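Local coordinates for protein papillomavirus transcription factor E2 (Human papillomavirus type 18, PDB 1QQH) that regulates viral transcription, and probably replication as well, through an N-terminal activation domain, at residues A[52-66]-A[110-124]. The protein carries 1 engineered substitution. Numbering follows the deposited sequence.
Sequences VQVYFDGNKDNCMTY and ECEKYGNTGTWEVHF
Tyr-55 and His-123 meet on one face of an antiparallel strand pair, 52-56 with 120-124, that belongs to the curved sheet of the E2 activation domain. Tyr-55 and Glu-121 form one hydrogen-bonded pair, with N to O bonds in both directions; Gln-53 and His-123 form the next. One more bond, from Asp-57 N to Thr-119 O (2.7 Å), continues the ladder past the end of strand 52-56, and the Asp-57 carboxylate sits beside Gly-115 CA in the Gly-115 to Gly-118 turn.

Val-52, Val-54, Phe-56 and Val-122 share the opposite face, where Phe-107 covers the three valines. Phe-56 CB lies 3.2 Å from Tyr-114 O, and the same carbonyl oxygen sits obliquely against CG. With CG anti to the carbonyl carbon (chi1 -59°), the ring lies against Glu-110 and Cys-111 of helix 107-111: CD2 packs on Trp-120 CB at 3.6 Å and beside Cys-111 SG, CE1 approaches Tyr-114 CD1, CE2 touches Cys-111 CA at 3.6 Å, and CZ reaches Glu-110 CG at 3.9 Å.

Back on the polar face, Tyr-55 turns its edge onto the face of His-123, planes 51° apart, CE1 being 3.2 Å from His-123 ND1. His-123 NE2 donates to the anti side of Glu-121 OE1 (2.8 Å), which also forms a salt bridge with Lys-60 NZ (3.6 Å). A water links Gln-53 OE1 to Tyr-55 OH.

Largely apolar packing thus joins sheet to helix on one face, while on the other the carboxylate of Glu-121 probably helps to fix the imidazole's rotation and offsets the lysine's charge.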
ATOM      1  N   VAL A  52      21.774  -2.806 -12.893  1.00 34.71           N
ATOM      2  CA  VAL A  52      23.045  -3.514 -12.950  1.00 34.98           C
ATOM      3  C   VAL A  52      23.189  -4.025 -14.382  1.00 37.17           C
ATOM      4  O   VAL A  52      22.295  -4.699 -14.900  1.00 36.65           O
ATOM      5  CB  VAL A  52      23.082  -4.716 -11.994  1.00 34.38           C
ATOM      6  CG1 VAL A  52      24.320  -5.568 -12.272  1.00 34.11           C
ATOM      7  CG2 VAL A  52      23.107  -4.227 -10.562  1.00 35.01           C
ATOM      8  N   GLN A  53      24.301  -3.689 -15.028  1.00 38.59           N
ATOM      9  CA  GLN A  53      24.534  -4.130 -16.398  1.00 40.18           C
ATOM     10  C   GLN A  53      25.542  -5.259 -16.438  1.00 39.54           C
ATOM     11  O   GLN A  53      26.583  -5.194 -15.789  1.00 38.53           O
ATOM     12  CB  GLN A  53      25.075  -2.995 -17.251  1.00 43.15           C
ATOM     13  CG  GLN A  53      24.212  -1.777 -17.328  1.00 47.60           C
ATOM     14  CD  GLN A  53      24.918  -0.682 -18.089  1.00 52.37           C
ATOM     15  OE1 GLN A  53      25.975  -0.194 -17.663  1.00 54.49           O
ATOM     16  NE2 GLN A  53      24.353  -0.293 -19.234  1.00 53.72           N
ATOM     17  N   VAL A  54      25.228  -6.292 -17.208  1.00 39.07           N
ATOM     18  CA  VAL A  54      26.121  -7.426 -17.350  1.00 39.18           C
ATOM     19  C   VAL A  54      26.427  -7.631 -18.822  1.00 41.16           C
ATOM     20  O   VAL A  54      25.520  -7.696 -19.652  1.00 40.89           O
ATOM     21  CB  VAL A  54      25.494  -8.716 -16.800  1.00 38.54           C
ATOM     22  CG1 VAL A  54      26.423  -9.891 -17.055  1.00 37.61           C
ATOM     23  CG2 VAL A  54      25.233  -8.569 -15.309  1.00 37.46           C
ATOM     24  N   TYR A  55      27.711  -7.711 -19.141  1.00 43.20           N
ATOM     25  CA  TYR A  55      28.150  -7.926 -20.514  1.00 45.89           C
ATOM     26  C   TYR A  55      28.710  -9.341 -20.609  1.00 46.08           C
ATOM     27  O   TYR A  55      29.688  -9.672 -19.941  1.00 44.66           O
ATOM     28  CB  TYR A  55      29.235  -6.917 -20.895  1.00 47.21           C
ATOM     29  CG  TYR A  55      28.806  -5.477 -20.767  1.00 50.06           C
ATOM     30  CD1 TYR A  55      28.784  -4.841 -19.527  1.00 52.07           C
ATOM     31  CD2 TYR A  55      28.414  -4.747 -21.883  1.00 51.63           C
ATOM     32  CE1 TYR A  55      28.386  -3.509 -19.405  1.00 53.17           C
ATOM     33  CE2 TYR A  55      28.012  -3.417 -21.775  1.00 53.59           C
ATOM     34  CZ  TYR A  55      28.002  -2.804 -20.535  1.00 53.81           C
ATOM     35  OH  TYR A  55      27.613  -1.487 -20.430  1.00 55.98           O
ATOM     36  N   PHE A  56      28.079 -10.172 -21.431  1.00 48.22           N
ATOM     37  CA  PHE A  56      28.521 -11.549 -21.598  1.00 51.22           C
ATOM     38  C   PHE A  56      29.529 -11.647 -22.723  1.00 54.66           C
ATOM     39  O   PHE A  56      29.363 -11.031 -23.775  1.00 55.21           O
ATOM     40  CB  PHE A  56      27.325 -12.455 -21.862  1.00 48.42           C
ATOM     41  CG  PHE A  56      26.306 -12.418 -20.768  1.00 46.08           C
ATOM     42  CD1 PHE A  56      25.146 -11.665 -20.904  1.00 45.54           C
ATOM     43  CD2 PHE A  56      26.533 -13.097 -19.572  1.00 45.62           C
ATOM     44  CE1 PHE A  56      24.227 -11.583 -19.868  1.00 44.68           C
ATOM     45  CE2 PHE A  56      25.624 -13.023 -18.530  1.00 43.99           C
ATOM     46  CZ  PHE A  56      24.465 -12.262 -18.679  1.00 45.47           C
ATOM     47  N   ASP A  57      30.577 -12.428 -22.486  1.00 59.29           N
ATOM     48  CA  ASP A  57      31.653 -12.592 -23.454  1.00 63.91           C
ATOM     49  C   ASP A  57      32.311 -11.219 -23.522  1.00 66.25           C
ATOM     50  O   ASP A  57      32.016 -10.355 -22.695  1.00 67.26           O
ATOM     51  CB  ASP A  57      31.097 -12.988 -24.823  1.00 64.63           C
ATOM     52  CG  ASP A  57      30.122 -14.152 -24.743  1.00 66.86           C
ATOM     53  OD1 ASP A  57      30.493 -15.215 -24.197  1.00 67.80           O
ATOM     54  OD2 ASP A  57      28.980 -14.004 -25.231  1.00 68.21           O
ATOM     55  N   GLY A  58      33.197 -11.011 -24.487  1.00 68.71           N
ATOM     56  CA  GLY A  58      33.849  -9.717 -24.592  1.00 71.54           C
ATOM     57  C   GLY A  58      33.106  -8.801 -25.545  1.00 73.35           C
ATOM     58  O   GLY A  58      33.692  -8.280 -26.498  1.00 74.21           O
ATOM     59  N   ASN A  59      31.819  -8.585 -25.283  1.00 74.19           N
ATOM     60  CA  ASN A  59      31.011  -7.747 -26.159  1.00 75.08           C
ATOM     61  C   ASN A  59      30.058  -6.811 -25.424  1.00 75.58           C
ATOM     62  O   ASN A  59      29.267  -7.249 -24.590  1.00 75.43           O
ATOM     63  CB  ASN A  59      30.221  -8.641 -27.120  1.00 74.76           C
ATOM     64  CG  ASN A  59      29.294  -7.856 -28.024  1.00 75.28           C
ATOM     65  OD1 ASN A  59      29.713  -6.919 -28.705  1.00 75.91           O
ATOM     66  ND2 ASN A  59      28.027  -8.242 -28.043  1.00 75.68           N
ATOM     67  N   LYS A  60      30.138  -5.520 -25.743  1.00 76.37           N
ATOM     68  CA  LYS A  60      29.270  -4.521 -25.126  1.00 76.96           C
ATOM     69  C   LYS A  60      27.825  -4.756 -25.557  1.00 76.64           C
ATOM     70  O   LYS A  60      26.890  -4.400 -24.842  1.00 77.02           O
ATOM     71  CB  LYS A  60      29.707  -3.106 -25.513  1.00 77.87           C
ATOM     72  CG  LYS A  60      31.087  -2.715 -24.997  1.00 79.73           C
ATOM     73  CD  LYS A  60      31.175  -2.822 -23.479  1.00 80.26           C
ATOM     74  CE  LYS A  60      32.577  -2.498 -22.975  1.00 80.94           C
ATOM     75  NZ  LYS A  60      32.686  -2.626 -21.495  1.00 81.18           N
ATOM     76  N   ASP A  61      27.645  -5.342 -26.735  1.00 76.21           N
ATOM     77  CA  ASP A  61      26.307  -5.657 -27.216  1.00 75.50           C
ATOM     78  C   ASP A  61      25.931  -6.910 -26.439  1.00 74.60           C
ATOM     79  O   ASP A  61      26.779  -7.479 -25.749  1.00 74.78           O
ATOM     80  CB  ASP A  61      26.320  -5.961 -28.718  1.00 77.26           C
ATOM     81  CG  ASP A  61      26.820  -4.790 -29.550  1.00 78.53           C
ATOM     82  OD1 ASP A  61      26.177  -3.715 -29.520  1.00 79.55           O
ATOM     83  OD2 ASP A  61      27.858  -4.946 -30.234  1.00 79.23           O
ATOM     84  N   ASN A  62      24.679  -7.350 -26.541  1.00 73.13           N
ATOM     85  CA  ASN A  62      24.260  -8.545 -25.812  1.00 71.29           C
ATOM     86  C   ASN A  62      24.320  -8.225 -24.311  1.00 70.07           C
ATOM     87  O   ASN A  62      24.531  -9.104 -23.478  1.00 70.81           O
ATOM     88  CB  ASN A  62      25.196  -9.714 -26.180  1.00 70.49           C
ATOM     89  CG  ASN A  62      24.954 -10.964 -25.349  1.00 69.61           C
ATOM     90  OD1 ASN A  62      23.813 -11.331 -25.070  1.00 69.33           O
ATOM     91  ND2 ASN A  62      26.035 -11.633 -24.965  1.00 68.41           N
ATOM     92  N   CYS A  63      24.118  -6.951 -23.984  1.00 67.86           N
ATOM     93  CA  CYS A  63      24.158  -6.474 -22.604  1.00 65.62           C
ATOM     94  C   CYS A  63      22.862  -6.657 -21.808  1.00 63.17           C
ATOM     95  O   CYS A  63      21.876  -5.962 -22.046  1.00 62.89           O
ATOM     96  CB  CYS A  63      24.544  -4.993 -22.593  1.00 66.41           C
ATOM     97  SG  CYS A  63      24.366  -4.174 -20.984  1.00 68.24           S
ATOM     98  N   MET A  64      22.874  -7.582 -20.852  1.00 59.86           N
ATOM     99  CA  MET A  64      21.707  -7.824 -20.012  1.00 56.81           C
ATOM    100  C   MET A  64      21.646  -6.857 -18.833  1.00 53.61           C
ATOM    101  O   MET A  64      22.672  -6.472 -18.270  1.00 52.25           O
ATOM    102  CB  MET A  64      21.710  -9.258 -19.480  1.00 59.96           C
ATOM    103  CG  MET A  64      21.077 -10.268 -20.425  1.00 63.79           C
ATOM    104  SD  MET A  64      19.308  -9.945 -20.672  1.00 69.53           S
ATOM    105  CE  MET A  64      18.562 -11.249 -19.639  1.00 66.40           C
ATOM    106  N   THR A  65      20.431  -6.468 -18.468  1.00 49.60           N
ATOM    107  CA  THR A  65      20.224  -5.558 -17.356  1.00 46.75           C
ATOM    108  C   THR A  65      19.454  -6.242 -16.238  1.00 43.09           C
ATOM    109  O   THR A  65      18.569  -7.057 -16.495  1.00 41.93           O
ATOM    110  CB  THR A  65      19.450  -4.303 -17.795  1.00 47.24           C
ATOM    111  OG1 THR A  65      20.287  -3.496 -18.632  1.00 48.79           O
ATOM    112  CG2 THR A  65      19.039  -3.482 -16.589  1.00 49.18           C
ATOM    113  N   TYR A  66      19.819  -5.924 -14.999  1.00 40.00           N
ATOM    114  CA  TYR A  66      19.149  -6.470 -13.827  1.00 37.82           C
ATOM    115  C   TYR A  66      18.928  -5.369 -12.817  1.00 36.17           C
ATOM    116  O   TYR A  66      19.595  -4.333 -12.852  1.00 35.52           O
ATOM    117  CB  TYR A  66      19.962  -7.576 -13.172  1.00 38.43           C
ATOM    118  CG  TYR A  66      20.329  -8.671 -14.118  1.00 39.28           C
ATOM    119  CD1 TYR A  66      21.466  -8.565 -14.920  1.00 37.95           C
ATOM    120  CD2 TYR A  66      19.514  -9.788 -14.268  1.00 39.94           C
ATOM    121  CE1 TYR A  66      21.777  -9.528 -15.841  1.00 38.23           C
ATOM    122  CE2 TYR A  66      19.823 -10.770 -15.200  1.00 39.91           C
ATOM    123  CZ  TYR A  66      20.956 -10.623 -15.980  1.00 39.34           C
ATOM    124  OH  TYR A  66      21.267 -11.553 -16.926  1.00 38.60           O
ATOM    125  N   GLU A 110      23.034 -17.308 -15.752  1.00 44.30           N
ATOM    126  CA  GLU A 110      22.578 -16.320 -16.712  1.00 44.07           C
ATOM    127  C   GLU A 110      23.462 -16.295 -17.955  1.00 45.08           C
ATOM    128  O   GLU A 110      22.997 -15.983 -19.054  1.00 44.83           O
ATOM    129  CB  GLU A 110      22.589 -14.951 -16.060  1.00 44.14           C
ATOM    130  CG  GLU A 110      21.640 -13.985 -16.664  1.00 44.70           C
ATOM    131  CD  GLU A 110      20.191 -14.268 -16.308  1.00 44.11           C
ATOM    132  OE1 GLU A 110      19.925 -15.096 -15.411  1.00 42.31           O
ATOM    133  OE2 GLU A 110      19.313 -13.642 -16.925  1.00 44.04           O
ATOM    134  N   CYS A 111      24.740 -16.611 -17.778  1.00 45.78           N
ATOM    135  CA  CYS A 111      25.681 -16.617 -18.890  1.00 48.26           C
ATOM    136  C   CYS A 111      25.431 -17.854 -19.746  1.00 50.50           C
ATOM    137  O   CYS A 111      25.703 -17.861 -20.948  1.00 50.86           O
ATOM    138  CB  CYS A 111      27.115 -16.629 -18.373  1.00 48.04           C
ATOM    139  SG  CYS A 111      28.359 -16.299 -19.651  1.00 50.60           S
ATOM    140  N   GLU A 112      24.913 -18.901 -19.115  1.00 51.88           N
ATOM    141  CA  GLU A 112      24.611 -20.132 -19.820  1.00 53.43           C
ATOM    142  C   GLU A 112      23.447 -19.883 -20.775  1.00 54.85           C
ATOM    143  O   GLU A 112      23.219 -20.656 -21.704  1.00 56.88           O
ATOM    144  CB  GLU A 112      24.263 -21.235 -18.818  1.00 52.23           C
ATOM    145  CG  GLU A 112      25.363 -21.467 -17.799  1.00 52.33           C
ATOM    146  CD  GLU A 112      25.021 -22.536 -16.783  1.00 52.23           C
ATOM    147  OE1 GLU A 112      23.879 -22.551 -16.278  1.00 52.71           O
ATOM    148  OE2 GLU A 112      25.907 -23.360 -16.481  1.00 53.07           O
ATOM    149  N   LYS A 113      22.723 -18.791 -20.551  1.00 55.56           N
ATOM    150  CA  LYS A 113      21.597 -18.434 -21.400  1.00 56.70           C
ATOM    151  C   LYS A 113      22.059 -17.576 -22.570  1.00 59.53           C
ATOM    152  O   LYS A 113      21.477 -17.627 -23.652  1.00 61.31           O
ATOM    153  CB  LYS A 113      20.548 -17.658 -20.609  1.00 54.52           C
ATOM    154  CG  LYS A 113      19.964 -18.392 -19.426  1.00 51.61           C
ATOM    155  CD  LYS A 113      18.869 -17.552 -18.794  1.00 50.04           C
ATOM    156  CE  LYS A 113      18.356 -18.166 -17.508  1.00 48.41           C
ATOM    157  NZ  LYS A 113      17.244 -17.360 -16.956  1.00 47.62           N
ATOM    158  N   TYR A 114      23.094 -16.771 -22.345  1.00 61.13           N
ATOM    159  CA  TYR A 114      23.629 -15.905 -23.391  1.00 62.46           C
ATOM    160  C   TYR A 114      25.114 -15.692 -23.169  1.00 63.73           C
ATOM    161  O   TYR A 114      25.502 -15.004 -22.234  1.00 65.83           O
ATOM    162  CB  TYR A 114      22.933 -14.543 -23.383  1.00 61.75           C
ATOM    163  CG  TYR A 114      21.676 -14.457 -22.548  1.00 60.84           C
ATOM    164  CD1 TYR A 114      21.738 -14.256 -21.173  1.00 61.10           C
ATOM    165  CD2 TYR A 114      20.419 -14.554 -23.139  1.00 61.12           C
ATOM    166  CE1 TYR A 114      20.571 -14.148 -20.407  1.00 61.32           C
ATOM    167  CE2 TYR A 114      19.249 -14.450 -22.386  1.00 60.74           C
ATOM    168  CZ  TYR A 114      19.330 -14.248 -21.023  1.00 61.50           C
ATOM    169  OH  TYR A 114      18.169 -14.144 -20.286  1.00 61.26           O
ATOM    170  N   GLY A 115      25.948 -16.271 -24.022  1.00 64.94           N
ATOM    171  CA  GLY A 115      27.379 -16.102 -23.852  1.00 67.44           C
ATOM    172  C   GLY A 115      28.113 -17.426 -23.773  1.00 69.22           C
ATOM    173  O   GLY A 115      28.329 -17.979 -22.692  1.00 69.11           O
ATOM    174  N   ASN A 116      28.510 -17.920 -24.938  1.00 70.81           N
ATOM    175  CA  ASN A 116      29.213 -19.192 -25.060  1.00 71.87           C
ATOM    176  C   ASN A 116      30.587 -19.175 -24.401  1.00 71.36           C
ATOM    177  O   ASN A 116      31.114 -20.223 -24.026  1.00 72.23           O
ATOM    178  CB  ASN A 116      29.373 -19.533 -26.538  1.00 73.26           C
ATOM    179  CG  ASN A 116      28.431 -18.736 -27.417  1.00 74.76           C
ATOM    180  OD1 ASN A 116      27.212 -18.908 -27.359  1.00 75.20           O
ATOM    181  ND2 ASN A 116      28.992 -17.843 -28.227  1.00 76.08           N
ATOM    182  N   THR A 117      31.166 -17.987 -24.265  1.00 69.84           N
ATOM    183  CA  THR A 117      32.488 -17.859 -23.667  1.00 68.55           C
ATOM    184  C   THR A 117      32.513 -18.206 -22.179  1.00 67.12           C
ATOM    185  O   THR A 117      33.578 -18.472 -21.618  1.00 67.74           O
ATOM    186  CB  THR A 117      33.039 -16.436 -23.857  1.00 69.37           C
ATOM    187  OG1 THR A 117      32.844 -16.037 -25.220  1.00 70.39           O
ATOM    188  CG2 THR A 117      34.535 -16.386 -23.534  1.00 68.77           C
ATOM    189  N   GLY A 118      31.346 -18.218 -21.542  1.00 64.59           N
ATOM    190  CA  GLY A 118      31.295 -18.534 -20.125  1.00 60.96           C
ATOM    191  C   GLY A 118      31.938 -17.431 -19.303  1.00 58.25           C
ATOM    192  O   GLY A 118      32.237 -17.601 -18.121  1.00 58.35           O
ATOM    193  N   THR A 119      32.154 -16.293 -19.950  1.00 55.58           N
ATOM    194  CA  THR A 119      32.757 -15.126 -19.321  1.00 52.52           C
ATOM    195  C   THR A 119      31.742 -13.993 -19.328  1.00 49.72           C
ATOM    196  O   THR A 119      30.889 -13.927 -20.210  1.00 48.41           O
ATOM    197  CB  THR A 119      34.026 -14.682 -20.099  1.00 52.91           C
ATOM    198  OG1 THR A 119      35.177 -15.303 -19.521  1.00 53.99           O
ATOM    199  CG2 THR A 119      34.205 -13.169 -20.068  1.00 53.95           C
ATOM    200  N   TRP A 120      31.824 -13.114 -18.337  1.00 46.62           N
ATOM    201  CA  TRP A 120      30.920 -11.978 -18.272  1.00 43.66           C
ATOM    202  C   TRP A 120      31.531 -10.882 -17.420  1.00 43.56           C
ATOM    203  O   TRP A 120      32.391 -11.141 -16.579  1.00 43.05           O
ATOM    204  CB  TRP A 120      29.553 -12.400 -17.720  1.00 40.66           C
ATOM    205  CG  TRP A 120      29.543 -12.750 -16.271  1.00 37.68           C
ATOM    206  CD1 TRP A 120      29.373 -11.892 -15.221  1.00 36.10           C
ATOM    207  CD2 TRP A 120      29.701 -14.053 -15.703  1.00 36.70           C
ATOM    208  NE1 TRP A 120      29.411 -12.581 -14.039  1.00 34.17           N
ATOM    209  CE2 TRP A 120      29.614 -13.909 -14.303  1.00 33.84           C
ATOM    210  CE3 TRP A 120      29.913 -15.330 -16.242  1.00 36.17           C
ATOM    211  CZ2 TRP A 120      29.729 -14.990 -13.431  1.00 34.07           C
ATOM    212  CZ3 TRP A 120      30.030 -16.404 -15.380  1.00 35.88           C
ATOM    213  CH2 TRP A 120      29.937 -16.229 -13.984  1.00 35.80           C
ATOM    214  N   GLU A 121      31.083  -9.656 -17.656  1.00 43.51           N
ATOM    215  CA  GLU A 121      31.580  -8.495 -16.937  1.00 44.62           C
ATOM    216  C   GLU A 121      30.398  -7.780 -16.287  1.00 43.14           C
ATOM    217  O   GLU A 121      29.379  -7.553 -16.933  1.00 42.69           O
ATOM    218  CB  GLU A 121      32.277  -7.566 -17.927  1.00 47.74           C
ATOM    219  CG  GLU A 121      33.443  -6.779 -17.368  1.00 53.23           C
ATOM    220  CD  GLU A 121      34.147  -5.966 -18.443  1.00 55.99           C
ATOM    221  OE1 GLU A 121      33.543  -4.993 -18.955  1.00 56.56           O
ATOM    222  OE2 GLU A 121      35.300  -6.309 -18.782  1.00 57.43           O
ATOM    223  N   VAL A 122      30.535  -7.426 -15.015  1.00 42.48           N
ATOM    224  CA  VAL A 122      29.460  -6.748 -14.297  1.00 41.76           C
ATOM    225  C   VAL A 122      29.742  -5.268 -14.063  1.00 43.80           C
ATOM    226  O   VAL A 122      30.807  -4.895 -13.561  1.00 43.24           O
ATOM    227  CB  VAL A 122      29.202  -7.406 -12.919  1.00 39.04           C
ATOM    228  CG1 VAL A 122      27.996  -6.775 -12.269  1.00 37.43           C
ATOM    229  CG2 VAL A 122      29.000  -8.904 -13.079  1.00 38.29           C
ATOM    230  N   HIS A 123      28.782  -4.426 -14.428  1.00 45.71           N
ATOM    231  CA  HIS A 123      28.909  -2.991 -14.240  1.00 48.39           C
ATOM    232  C   HIS A 123      27.773  -2.482 -13.364  1.00 50.11           C
ATOM    233  O   HIS A 123      26.606  -2.792 -13.595  1.00 49.66           O
ATOM    234  CB  HIS A 123      28.870  -2.255 -15.581  1.00 50.14           C
ATOM    235  CG  HIS A 123      30.056  -2.517 -16.457  1.00 52.80           C
ATOM    236  ND1 HIS A 123      30.354  -1.737 -17.553  1.00 54.12           N
ATOM    237  CD2 HIS A 123      31.011  -3.475 -16.406  1.00 53.93           C
ATOM    238  CE1 HIS A 123      31.443  -2.202 -18.139  1.00 54.20           C
ATOM    239  NE2 HIS A 123      31.862  -3.256 -17.463  1.00 54.91           N
ATOM    240  N   PHE A 124      28.118  -1.705 -12.346  1.00 51.97           N
ATOM    241  CA  PHE A 124      27.113  -1.145 -11.461  1.00 54.43           C
ATOM    242  C   PHE A 124      27.336   0.354 -11.448  1.00 56.82           C
ATOM    243  O   PHE A 124      28.228   0.856 -10.759  1.00 57.58           O
ATOM    244  CB  PHE A 124      27.255  -1.703 -10.045  1.00 53.32           C
ATOM    245  CG  PHE A 124      26.080  -1.401  -9.154  1.00 53.67           C
ATOM    246  CD1 PHE A 124      26.164  -1.602  -7.780  1.00 53.70           C
ATOM    247  CD2 PHE A 124      24.884  -0.928  -9.686  1.00 53.91           C
ATOM    248  CE1 PHE A 124      25.077  -1.337  -6.949  1.00 53.58           C
ATOM    249  CE2 PHE A 124      23.791  -0.659  -8.860  1.00 53.72           C
ATOM    250  CZ  PHE A 124      23.889  -0.863  -7.491  1.00 53.21           C
TER
HETATM  251  O   HOH W   1      28.331   0.689 -18.560  1.00 58.08           O